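Local coordinates for protein glutathione-specific gamma-glutamylcyclotransferase (Saccharomyces cerevisiae S288c, PDB 5HWK) that cleaves glutathione, and no other gamma-glutamyl peptide, into 5-oxo-L-proline and a Cys-Gly dipeptide, at residues D45-P50 against Y194-K199; N74-L77 against P83-D86; A141-P146 against G152-L157; E178-I183 against L225-K230. All blocks are in the same frame, centred on the assembly; numbering follows the deposited sequence.

Interaction 1: residues D45-P50 against Y194-K199. With PO4 (phosphate ion), chain D.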
loop_
_atom_site.group_PDB
_atom_site.type_symbol
_atom_site.label_atom_id
_atom_site.label_comp_id
_atom_site.label_asym_id
_atom_site.label_seq_id
_atom_site.Cartn_x
_atom_site.Cartn_y
_atom_site.Cartn_z
ATOM N N ASP A 45 -3.962 16.288 7.816
ATOM C CA ASP A 45 -5.375 16.646 7.739
ATOM C C ASP A 45 -6.290 15.519 8.178
ATOM O O ASP A 45 -7.512 15.711 8.214
ATOM C CB ASP A 45 -5.754 17.078 6.312
ATOM C CG ASP A 45 -5.115 18.392 5.892
ATOM O OD1 ASP A 45 -4.861 19.293 6.741
ATOM O OD2 ASP A 45 -4.864 18.559 4.675
ATOM N N HIS A 46 -5.741 14.346 8.511
ATOM C CA HIS A 46 -6.602 13.205 8.801
ATOM C C HIS A 46 -6.200 12.524 10.094
ATOM O O HIS A 46 -7.027 12.402 11.021
ATOM C CB HIS A 46 -6.614 12.255 7.613
ATOM C CG HIS A 46 -7.252 12.870 6.425
ATOM N ND1 HIS A 46 -6.562 13.706 5.578
ATOM C CD2 HIS A 46 -8.533 12.841 5.978
ATOM C CE1 HIS A 46 -7.378 14.160 4.647
ATOM N NE2 HIS A 46 -8.578 13.646 4.862
ATOM N N ARG A 47 -4.947 12.048 10.157
ATOM C CA ARG A 47 -4.481 11.271 11.296
ATOM C C ARG A 47 -3.416 12.014 12.092
ATOM O O ARG A 47 -2.817 11.444 13.019
ATOM C CB ARG A 47 -3.967 9.925 10.814
ATOM C CG ARG A 47 -5.036 9.061 10.127
ATOM C CD ARG A 47 -6.175 8.677 11.058
ATOM N NE ARG A 47 -7.239 8.003 10.278
ATOM C CZ ARG A 47 -8.281 7.425 10.875
ATOM N NH1 ARG A 47 -8.344 7.389 12.193
ATOM N NH2 ARG A 47 -9.248 6.872 10.134
ATOM N N GLY A 48 -3.285 13.302 11.831
ATOM C CA GLY A 48 -2.461 14.214 12.602
ATOM C C GLY A 48 -2.858 15.628 12.231
ATOM O O GLY A 48 -3.876 15.836 11.559
ATOM N N THR A 49 -2.036 16.597 12.658
ATOM C CA THR A 49 -2.288 18.009 12.396
ATOM C C THR A 49 -1.045 18.617 11.754
ATOM O O THR A 49 0.023 17.997 11.738
ATOM C CB THR A 49 -2.593 18.740 13.709
ATOM O OG1 THR A 49 -1.388 18.766 14.483
ATOM C CG2 THR A 49 -3.745 18.085 14.455
ATOM N N PRO A 50 -1.147 19.833 11.206
ATOM C CA PRO A 50 0.048 20.488 10.626
ATOM C C PRO A 50 1.226 20.574 11.571
ATOM O O PRO A 50 2.373 20.329 11.175
ATOM C CB PRO A 50 -0.491 21.844 10.147
ATOM C CG PRO A 50 -1.980 21.513 9.832
ATOM C CD PRO A 50 -2.376 20.618 10.975
ATOM N N TYR A 194 -3.587 5.568 15.601
ATOM C CA TYR A 194 -3.647 4.156 15.946
ATOM C C TYR A 194 -4.812 3.463 15.264
ATOM O O TYR A 194 -4.664 2.324 14.792
ATOM C CB TYR A 194 -3.785 4.056 17.465
ATOM C CG TYR A 194 -4.082 2.712 18.048
ATOM C CD1 TYR A 194 -3.187 1.642 17.935
ATOM C CD2 TYR A 194 -5.177 2.551 18.887
ATOM C CE1 TYR A 194 -3.469 0.421 18.560
ATOM C CE2 TYR A 194 -5.452 1.381 19.459
ATOM C CZ TYR A 194 -4.608 0.324 19.310
ATOM O OH TYR A 194 -4.944 -0.832 19.974
ATOM N N GLU A 195 -5.980 4.117 15.231
ATOM C CA GLU A 195 -7.147 3.536 14.551
ATOM C C GLU A 195 -6.823 3.270 13.069
ATOM O O GLU A 195 -7.253 2.248 12.523
ATOM C CB GLU A 195 -8.346 4.478 14.632
ATOM C CG GLU A 195 -9.572 3.877 14.018
ATOM C CD GLU A 195 -10.740 4.863 13.782
ATOM O OE1 GLU A 195 -10.513 6.093 13.597
ATOM O OE2 GLU A 195 -11.886 4.386 13.692
ATOM N N TYR A 196 -6.157 4.206 12.388
ATOM C CA TYR A 196 -5.779 3.948 10.999
ATOM C C TYR A 196 -4.943 2.669 10.869
ATOM O O TYR A 196 -5.209 1.818 9.998
ATOM C CB TYR A 196 -5.000 5.140 10.480
ATOM C CG TYR A 196 -4.419 5.015 9.105
ATOM C CD1 TYR A 196 -3.143 4.476 8.919
ATOM C CD2 TYR A 196 -5.132 5.476 7.993
ATOM C CE1 TYR A 196 -2.587 4.374 7.647
ATOM C CE2 TYR A 196 -4.583 5.396 6.695
ATOM C CZ TYR A 196 -3.336 4.812 6.530
ATOM O OH TYR A 196 -2.747 4.770 5.273
ATOM N N LEU A 197 -3.942 2.491 11.742
ATOM C CA LEU A 197 -3.145 1.263 11.687
ATOM C C LEU A 197 -3.993 0.042 11.988
ATOM O O LEU A 197 -3.874 -0.996 11.329
ATOM C CB LEU A 197 -1.982 1.355 12.669
ATOM C CG LEU A 197 -1.059 0.176 12.874
ATOM C CD1 LEU A 197 -0.473 -0.313 11.549
ATOM C CD2 LEU A 197 0.071 0.559 13.841
ATOM N N ALA A 198 -4.835 0.122 13.017
ATOM C CA ALA A 198 -5.667 -1.012 13.390
ATOM C C ALA A 198 -6.655 -1.380 12.287
ATOM O O ALA A 198 -6.985 -2.578 12.108
ATOM C CB ALA A 198 -6.434 -0.665 14.688
ATOM N N LYS A 199 -7.202 -0.372 11.595
ATOM C CA LYS A 199 -8.133 -0.712 10.512
ATOM C C LYS A 199 -7.417 -1.435 9.395
ATOM O O LYS A 199 -7.987 -2.336 8.789
ATOM C CB LYS A 199 -8.829 0.537 9.988
ATOM C CG LYS A 199 -9.967 1.021 10.909
ATOM C CD LYS A 199 -10.650 2.190 10.261
ATOM C CE LYS A 199 -11.858 2.711 10.986
ATOM N NZ LYS A 199 -12.892 1.640 11.221
HETATM P P PO4 D . -3.023 14.082 4.837
HETATM O O1 PO4 D . -1.875 15.045 5.121
HETATM O O2 PO4 D . -3.721 14.452 3.546
HETATM O O3 PO4 D . -3.951 13.974 6.056
HETATM O O4 PO4 D . -2.391 12.658 4.655
HETATM O O HOH W 1 -11.977 6.114 10.713
#
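Arg47 reaches from the 45-50 loop onto helix 193-205, passing over Tyr196 to end at Glu195. From CB the chain bends about CB-CG (chi2 -63°) and then runs extended, carrying the outer half obliquely across Tyr196 CB. CG and CD lie near that methylene, and NE comes closest, 3.6 Å from Tyr196 CB, which covers one face of the guanidinium toward its rim. At the tip, NH1 donates to Glu195 OE1 at 2.9 Å, almost straight (176°). The acceptor lies in the guanidinium plane, but NH1 meets the carboxylate on its anti side, the planes standing 80° apart. NH1 also bonds Ser192 O, while NH2 donates to a water at 2.9 Å. Earlier in the loop, His46 ND1 and Asp45 N donate to O3 of a phosphate, probably from crystallisation. Tyr196, its OH bonded to Ala57 N, has its side chain about 3 Å from that of Glu115, the probable proton acceptor. A methionine in place of Arg47 would probably leave Glu195 OE1 without its charged mate and Ser192 O without this donor. Glu195 is thus shared between a buried arginine and, through a long salt bridge from OE2, Lys199 NZ, and the charge network joins loop to helix.

Interaction 2: residues N74-L77 against P83-D86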
loop_
_atom_site.group_PDB
_atom_site.type_symbol
_atom_site.label_atom_id
_atom_site.label_comp_id
_atom_site.label_asym_id
_atom_site.label_seq_id
_atom_site.Cartn_x
_atom_site.Cartn_y
_atom_site.Cartn_z
ATOM N N ASN A 74 16.311 -1.752 5.413
ATOM C CA ASN A 74 15.031 -1.792 6.117
ATOM C C ASN A 74 14.102 -2.824 5.477
ATOM O O ASN A 74 13.416 -3.580 6.172
ATOM C CB ASN A 74 14.406 -0.411 6.090
ATOM C CG ASN A 74 13.060 -0.406 6.681
ATOM O OD1 ASN A 74 12.100 -0.859 6.048
ATOM N ND2 ASN A 74 12.945 0.080 7.901
ATOM N N VAL A 75 14.075 -2.873 4.146
ATOM C CA VAL A 75 13.276 -3.892 3.482
ATOM C C VAL A 75 13.794 -5.287 3.795
ATOM O O VAL A 75 13.007 -6.199 4.078
ATOM C CB VAL A 75 13.187 -3.610 1.979
ATOM C CG1 VAL A 75 12.624 -4.836 1.239
ATOM C CG2 VAL A 75 12.399 -2.314 1.727
ATOM N N ASN A 76 15.118 -5.483 3.767
ATOM C CA ASN A 76 15.662 -6.796 4.102
ATOM C C ASN A 76 15.388 -7.179 5.553
ATOM O O ASN A 76 15.235 -8.364 5.863
ATOM C CB ASN A 76 17.159 -6.872 3.780
ATOM C CG ASN A 76 17.426 -7.044 2.304
ATOM O OD1 ASN A 76 16.587 -7.593 1.579
ATOM N ND2 ASN A 76 18.579 -6.569 1.841
ATOM N N LEU A 77 15.273 -6.195 6.447
ATOM C CA LEU A 77 15.004 -6.484 7.850
ATOM C C LEU A 77 13.671 -7.194 8.037
ATOM O O LEU A 77 13.537 -8.020 8.945
ATOM C CB LEU A 77 15.024 -5.168 8.638
ATOM C CG LEU A 77 14.903 -5.218 10.159
ATOM C CD1 LEU A 77 15.928 -6.191 10.738
ATOM C CD2 LEU A 77 15.068 -3.814 10.757
ATOM N N PRO A 83 18.366 -11.592 1.436
ATOM C CA PRO A 83 18.467 -10.263 0.805
ATOM C C PRO A 83 17.741 -10.251 -0.544
ATOM O O PRO A 83 17.986 -11.131 -1.383
ATOM C CB PRO A 83 19.971 -10.114 0.575
ATOM C CG PRO A 83 20.467 -11.530 0.411
ATOM C CD PRO A 83 19.598 -12.396 1.278
ATOM N N ILE A 84 16.861 -9.271 -0.756
ATOM C CA ILE A 84 16.053 -9.274 -1.970
ATOM C C ILE A 84 16.942 -9.055 -3.192
ATOM O O ILE A 84 17.943 -8.328 -3.149
ATOM C CB ILE A 84 14.926 -8.231 -1.894
ATOM C CG1 ILE A 84 15.498 -6.794 -1.863
ATOM C CG2 ILE A 84 14.011 -8.511 -0.688
ATOM C CD1 ILE A 84 14.459 -5.702 -2.168
ATOM N N GLN A 85 16.570 -9.701 -4.292
ATOM C CA GLN A 85 17.370 -9.732 -5.508
ATOM C C GLN A 85 16.657 -9.193 -6.732
ATOM O O GLN A 85 17.312 -9.005 -7.765
ATOM C CB GLN A 85 17.797 -11.170 -5.832
ATOM C CG GLN A 85 18.671 -11.785 -4.769
ATOM C CD GLN A 85 19.953 -11.007 -4.582
ATOM O OE1 GLN A 85 20.663 -10.706 -5.548
ATOM N NE2 GLN A 85 20.252 -10.660 -3.341
ATOM N N ASP A 86 15.349 -8.978 -6.664
ATOM C CA ASP A 86 14.547 -8.641 -7.827
ATOM C C ASP A 86 13.225 -8.084 -7.335
ATOM O O ASP A 86 12.839 -8.330 -6.180
ATOM C CB ASP A 86 14.295 -9.888 -8.684
ATOM C CG ASP A 86 13.678 -11.012 -7.880
HETATM O O HOH W 2 19.434 -7.132 -0.982
#
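Asn76, on helix 69-78, meets Pro83 and Ile84 of the loop that follows, and its amide does the polar work of the contact. The direct hydrogen bond runs from Ile84 N to Asn76 OD1, 2.9 Å long and fairly straight at 162°; the donor is tilted 24° from the carbonyl plane. The other end of the same amide works through a water: Asn76 ND2 donates to it at 3.0 Å, and the water passes a hydrogen to Ile84 O at 2.9 Å. Asn76 CG sits beside the backbone N, anti to the carbonyl carbon (chi1 -77°), and this swings the amide over to the loop.

The van der Waals contacts flank these bonds. Asn76 OD1 lies 3.4 Å from Pro83 CA, and the ring carbon Pro83 CB is near ND2. On the buried side, Ile84 CD1 touches Val75 CG1 at 4.0 Å, the two side chains crossing at about a right angle; Leu90 packs against both of them. Within the loop, Gln85 NE2 donates to Pro83 O from above the carbonyl plane.

Pro83 follows a cis peptide bond, and the next N-H, that of Ile84, is the one bonded. The asparagine amide thus supplies an acceptor directly, and a donor through water, to one residue of an irregular loop, while the aliphatic pair turns inward.

Interaction 3: residues A141-P146 against G152-L157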
loop_
_atom_site.group_PDB
_atom_site.type_symbol
_atom_site.label_atom_id
_atom_site.label_comp_id
_atom_site.label_asym_id
_atom_site.label_seq_id
_atom_site.Cartn_x
_atom_site.Cartn_y
_atom_site.Cartn_z
ATOM N N ALA A 141 -8.897 -11.050 -15.683
ATOM C CA ALA A 141 -8.400 -9.679 -15.711
ATOM C C ALA A 141 -7.111 -9.588 -16.513
ATOM O O ALA A 141 -6.916 -8.645 -17.278
ATOM C CB ALA A 141 -8.146 -9.192 -14.285
ATOM N N LEU A 142 -6.221 -10.570 -16.352
ATOM C CA LEU A 142 -4.943 -10.534 -17.039
ATOM C C LEU A 142 -5.104 -10.748 -18.532
ATOM O O LEU A 142 -4.279 -10.263 -19.308
ATOM C CB LEU A 142 -4.002 -11.571 -16.429
ATOM C CG LEU A 142 -3.477 -11.210 -15.036
ATOM C CD1 LEU A 142 -2.881 -12.439 -14.397
ATOM C CD2 LEU A 142 -2.447 -10.096 -15.111
ATOM N N GLU A 143 -6.158 -11.453 -18.951
ATOM C CA GLU A 143 -6.346 -11.810 -20.354
ATOM C C GLU A 143 -6.948 -10.689 -21.195
ATOM O O GLU A 143 -6.980 -10.821 -22.427
ATOM C CB GLU A 143 -7.209 -13.070 -20.453
ATOM C CG GLU A 143 -6.538 -14.312 -19.865
ATOM C CD GLU A 143 -7.518 -15.453 -19.541
ATOM O OE1 GLU A 143 -8.540 -15.580 -20.246
ATOM O OE2 GLU A 143 -7.264 -16.222 -18.580
ATOM N N GLN A 144 -7.431 -9.613 -20.571
ATOM C CA GLN A 144 -7.980 -8.480 -21.313
ATOM C C GLN A 144 -6.876 -7.639 -21.957
ATOM O O GLN A 144 -6.909 -7.368 -23.159
ATOM C CB GLN A 144 -8.828 -7.613 -20.382
ATOM N N LEU A 145 -5.912 -7.171 -21.170
ATOM C CA LEU A 145 -4.841 -6.427 -21.835
ATOM C C LEU A 145 -3.570 -7.254 -21.704
ATOM O O LEU A 145 -2.710 -6.929 -20.880
ATOM C CB LEU A 145 -4.718 -5.023 -21.225
ATOM C CG LEU A 145 -3.891 -3.869 -21.780
ATOM C CD1 LEU A 145 -3.899 -3.774 -23.306
ATOM C CD2 LEU A 145 -4.455 -2.569 -21.167
ATOM N N PRO A 146 -3.436 -8.354 -22.477
ATOM C CA PRO A 146 -2.364 -9.330 -22.212
ATOM C C PRO A 146 -0.993 -8.681 -22.205
ATOM O O PRO A 146 -0.526 -8.199 -23.236
ATOM C CB PRO A 146 -2.501 -10.346 -23.360
ATOM C CG PRO A 146 -3.856 -10.114 -23.941
ATOM C CD PRO A 146 -4.137 -8.642 -23.730
ATOM N N GLY A 152 8.659 -12.826 -18.243
ATOM C CA GLY A 152 7.634 -13.648 -18.857
ATOM C C GLY A 152 6.382 -13.841 -18.034
ATOM O O GLY A 152 5.501 -14.610 -18.442
ATOM N N LYS A 153 6.268 -13.167 -16.897
ATOM C CA LYS A 153 5.108 -13.309 -16.033
ATOM C C LYS A 153 4.011 -12.333 -16.445
ATOM O O LYS A 153 4.274 -11.230 -16.929
ATOM C CB LYS A 153 5.494 -13.067 -14.572
ATOM N N ARG A 154 2.769 -12.758 -16.258
ATOM C CA ARG A 154 1.640 -11.925 -16.628
ATOM C C ARG A 154 1.523 -10.759 -15.661
ATOM O O ARG A 154 1.687 -10.913 -14.446
ATOM C CB ARG A 154 0.364 -12.756 -16.602
ATOM C CG ARG A 154 0.454 -13.974 -17.505
ATOM C CD ARG A 154 -0.910 -14.539 -17.800
ATOM N NE ARG A 154 -1.435 -15.263 -16.653
ATOM C CZ ARG A 154 -2.701 -15.653 -16.533
ATOM N NH1 ARG A 154 -3.576 -15.376 -17.492
ATOM N NH2 ARG A 154 -3.092 -16.310 -15.449
ATOM N N VAL A 155 1.275 -9.572 -16.204
ATOM C CA VAL A 155 1.157 -8.381 -15.368
ATOM C C VAL A 155 -0.119 -7.638 -15.747
ATOM O O VAL A 155 -0.651 -7.792 -16.860
ATOM C CB VAL A 155 2.388 -7.464 -15.453
ATOM C CG1 VAL A 155 3.608 -8.172 -14.898
ATOM C CG2 VAL A 155 2.601 -7.000 -16.895
ATOM N N LEU A 156 -0.632 -6.865 -14.779
ATOM C CA LEU A 156 -1.854 -6.080 -14.915
ATOM C C LEU A 156 -1.473 -4.602 -14.935
ATOM O O LEU A 156 -0.736 -4.144 -14.037
ATOM C CB LEU A 156 -2.807 -6.392 -13.742
ATOM C CG LEU A 156 -4.222 -5.840 -13.839
ATOM C CD1 LEU A 156 -4.973 -6.497 -15.023
ATOM C CD2 LEU A 156 -4.999 -6.057 -12.529
ATOM N N LEU A 157 -1.983 -3.837 -15.915
ATOM C CA LEU A 157 -1.861 -2.373 -15.908
ATOM C C LEU A 157 -2.822 -1.794 -14.857
ATOM O O LEU A 157 -4.039 -2.038 -14.911
ATOM C CB LEU A 157 -2.120 -1.768 -17.292
ATOM C CG LEU A 157 -2.127 -0.236 -17.322
ATOM C CD1 LEU A 157 -0.753 0.337 -16.943
ATOM C CD2 LEU A 157 -2.582 0.322 -18.663
HETATM O O HOH W 3 -1.638 -9.686 -18.591
#
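The C-terminal part of helix 135-144 lies against the N-terminal part of strand 154-163, Leu142 and Leu156 coming nearest with their CA atoms 5.8 Å apart. Leu142 fills the middle of the contact and divides its two methyls between different partners. CD1 sits over the centre of the Arg154 guanidinium, 3.9 Å from CZ, while CD2 presses on the strand backbone, 3.4 Å from Val155 O, and also meets Leu156 CB. The branch is set by a first torsion of -72°, with CG beside the backbone N. Arg154 bends at chi3 (-75°), which brings its flat end back over the helix. There NH1 reaches Glu143 OE2 only as a long salt bridge of 3.9 Å, although the guanidinium and carboxylate are nearly coplanar, 24° apart. Leu156 CD1 packs on Ala141, 3.7 Å from its O, and Leu145 CD2 touches Leu157 CD2. A water lies between the two backbones, close to both Leu142 O and Val155 O. With an alanine at Leu142, one face of the Arg154 guanidinium would probably lose this cover and a gap would open over Val155 O. Val155 is backbone-bonded to Arg147 of edge strand 147-148, and Leu156 to Val126 of strand 119-129. Trp9 of strand 8-12 meets both Ala141 and Leu156, so the helix end packs onto the six-stranded antiparallel sheet.

Interaction 4: residues E178-I183 against L225-K230; sequences ETAKVI and LETVNK
Ala180 on helix 176-185 puts its methyl between Thr227 and Val228 of helix 219-232, and the two helices come together around that small residue. Over these segments their axes approach to 8.4 Å and cross at -53°. With only a methyl at the crossing, the CA atoms of Ala180 and Val228 can stand 4.8 Å apart.

The rotamers on helix 219-232 determine what the alanine meets. Thr227 places CG2 anti to its own backbone N and leaves OG1 beside that N (chi1 -54°). The methyl therefore faces Ala180 CB at 3.5 Å, tighter than a usual carbon-carbon contact, and the hydroxyl turns back along its own helix to hydrogen-bond Ala223 O. Val228 has CG1 opposite its backbone N (chi1 168°), which leaves CG2 as the branch that projects into the interface. It lies 3.6 Å from Ala180 CB and 3.9 Å from Ile183 CB, bridging two residues on the same face of helix 176-185.

Ile183 comes in across Val228 at about a right angle. Its CG2 meets Val228 CG2 at 3.9 Å, with Val228 CG1 a little farther off.

Leu224 extends the apolar layer, touching both Ala180 and Ile183, while Tyr194 of helix 193-205 packs on Val228. Thr227 turns its hydroxyl away from the apolar seam, and the arrangement is plain helix-helix packing, with an alanine at a close crossing in the C-terminal helical part of this ChaC-family enzyme.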
loop_
_atom_site.group_PDB
_atom_site.type_symbol
_atom_site.label_atom_id
_atom_site.label_comp_id
_atom_site.label_asym_id
_atom_site.label_seq_id
_atom_site.Cartn_x
_atom_site.Cartn_y
_atom_site.Cartn_z
ATOM N N GLU A 178 10.784 4.840 15.809
ATOM C CA GLU A 178 10.461 6.232 15.486
ATOM C C GLU A 178 9.031 6.389 14.991
ATOM O O GLU A 178 8.299 7.282 15.456
ATOM C CB GLU A 178 11.467 6.802 14.463
ATOM C CG GLU A 178 12.903 7.027 14.991
ATOM C CD GLU A 178 14.046 7.052 13.909
ATOM O OE1 GLU A 178 13.860 6.734 12.683
ATOM O OE2 GLU A 178 15.182 7.393 14.322
ATOM N N THR A 179 8.618 5.545 14.023
ATOM C CA THR A 179 7.271 5.668 13.487
ATOM C C THR A 179 6.239 5.369 14.563
ATOM O O THR A 179 5.221 6.067 14.680
ATOM C CB THR A 179 7.099 4.710 12.316
ATOM O OG1 THR A 179 8.131 4.994 11.346
ATOM C CG2 THR A 179 5.752 4.857 11.636
ATOM N N ALA A 180 6.489 4.338 15.362
ATOM C CA ALA A 180 5.535 3.947 16.397
ATOM C C ALA A 180 5.321 5.041 17.436
ATOM O O ALA A 180 4.183 5.238 17.913
ATOM C CB ALA A 180 5.985 2.656 17.058
ATOM N N LYS A 181 6.388 5.752 17.805
ATOM C CA LYS A 181 6.262 6.842 18.774
ATOM C C LYS A 181 5.294 7.887 18.249
ATOM O O LYS A 181 4.491 8.442 18.999
ATOM C CB LYS A 181 7.632 7.481 19.022
ATOM C CG LYS A 181 8.505 6.671 19.942
ATOM N N VAL A 182 5.346 8.175 16.954
ATOM C CA VAL A 182 4.379 9.113 16.377
ATOM C C VAL A 182 2.968 8.517 16.339
ATOM O O VAL A 182 1.989 9.148 16.780
ATOM C CB VAL A 182 4.842 9.547 14.976
ATOM C CG1 VAL A 182 3.766 10.421 14.362
ATOM C CG2 VAL A 182 6.222 10.255 15.072
ATOM N N ILE A 183 2.835 7.291 15.834
ATOM C CA ILE A 183 1.499 6.723 15.693
ATOM C C ILE A 183 0.788 6.647 17.039
ATOM O O ILE A 183 -0.426 6.868 17.122
ATOM C CB ILE A 183 1.555 5.354 14.996
ATOM C CG1 ILE A 183 2.008 5.555 13.539
ATOM C CG2 ILE A 183 0.158 4.672 15.017
ATOM C CD1 ILE A 183 2.197 4.222 12.878
ATOM N N LEU A 225 2.812 -2.526 14.713
ATOM C CA LEU A 225 1.689 -2.568 15.639
ATOM C C LEU A 225 2.147 -3.013 17.022
ATOM O O LEU A 225 1.692 -2.456 18.018
ATOM C CB LEU A 225 0.590 -3.491 15.097
ATOM C CG LEU A 225 -0.707 -3.624 15.934
ATOM C CD1 LEU A 225 -1.329 -2.259 16.285
ATOM C CD2 LEU A 225 -1.749 -4.506 15.238
ATOM N N GLU A 226 3.057 -3.999 17.107
ATOM C CA GLU A 226 3.549 -4.436 18.412
ATOM C C GLU A 226 4.232 -3.288 19.133
ATOM O O GLU A 226 4.051 -3.101 20.344
ATOM C CB GLU A 226 4.529 -5.598 18.256
ATOM C CG GLU A 226 3.881 -6.930 17.912
ATOM N N THR A 227 4.980 -2.475 18.396
ATOM C CA THR A 227 5.703 -1.378 19.021
ATOM C C THR A 227 4.761 -0.254 19.435
ATOM O O THR A 227 4.913 0.307 20.525
ATOM C CB THR A 227 6.777 -0.866 18.074
ATOM O OG1 THR A 227 7.591 -1.969 17.676
ATOM C CG2 THR A 227 7.652 0.176 18.783
ATOM N N VAL A 228 3.776 0.080 18.591
ATOM C CA VAL A 228 2.760 1.063 18.963
ATOM C C VAL A 228 2.033 0.603 20.222
ATOM O O VAL A 228 1.802 1.392 21.143
ATOM C CB VAL A 228 1.761 1.256 17.805
ATOM C CG1 VAL A 228 0.536 2.051 18.249
ATOM C CG2 VAL A 228 2.431 1.998 16.675
ATOM N N ASN A 229 1.678 -0.678 20.301
ATOM C CA ASN A 229 1.016 -1.167 21.516
ATOM C C ASN A 229 1.914 -1.035 22.743
ATOM O O ASN A 229 1.426 -0.743 23.846
ATOM C CB ASN A 229 0.551 -2.611 21.328
ATOM C CG ASN A 229 -0.682 -2.729 20.412
ATOM O OD1 ASN A 229 -1.444 -1.782 20.271
ATOM N ND2 ASN A 229 -0.894 -3.915 19.825
ATOM N N LYS A 230 3.226 -1.235 22.585
ATOM C CA LYS A 230 4.120 -1.037 23.723
ATOM C C LYS A 230 4.102 0.408 24.192
ATOM O O LYS A 230 4.096 0.675 25.403
ATOM C CB LYS A 230 5.541 -1.424 23.345
ATOM C CG LYS A 230 5.766 -2.904 23.193
ATOM C CD LYS A 230 7.252 -3.212 23.144
#

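Overall arrangement
Interactions 1 and 4 form one neighbourhood, their centres 13 Å apart: helix 193-205 packs on helix 219-232 through Tyr194 against Asn229 and Leu197 against Leu225. Their segments alternate along the chain, so the loop at 45-50 and three C-terminal helices are tied together. Interactions 2 and 3 are both nested inside the long chain loop closed by interaction 1, in series, with centres 26 Å apart. Interaction 3 lies across the chain's centre from interactions 1 and 4, about 35 and 38 Å away, at the six-stranded sheet, to which its strand 154-163 belongs. Interaction 1 brings the C-terminal helices to Tyr196, next to the probable proton acceptor Glu115, while interactions 2 and 3 each close a short local turn.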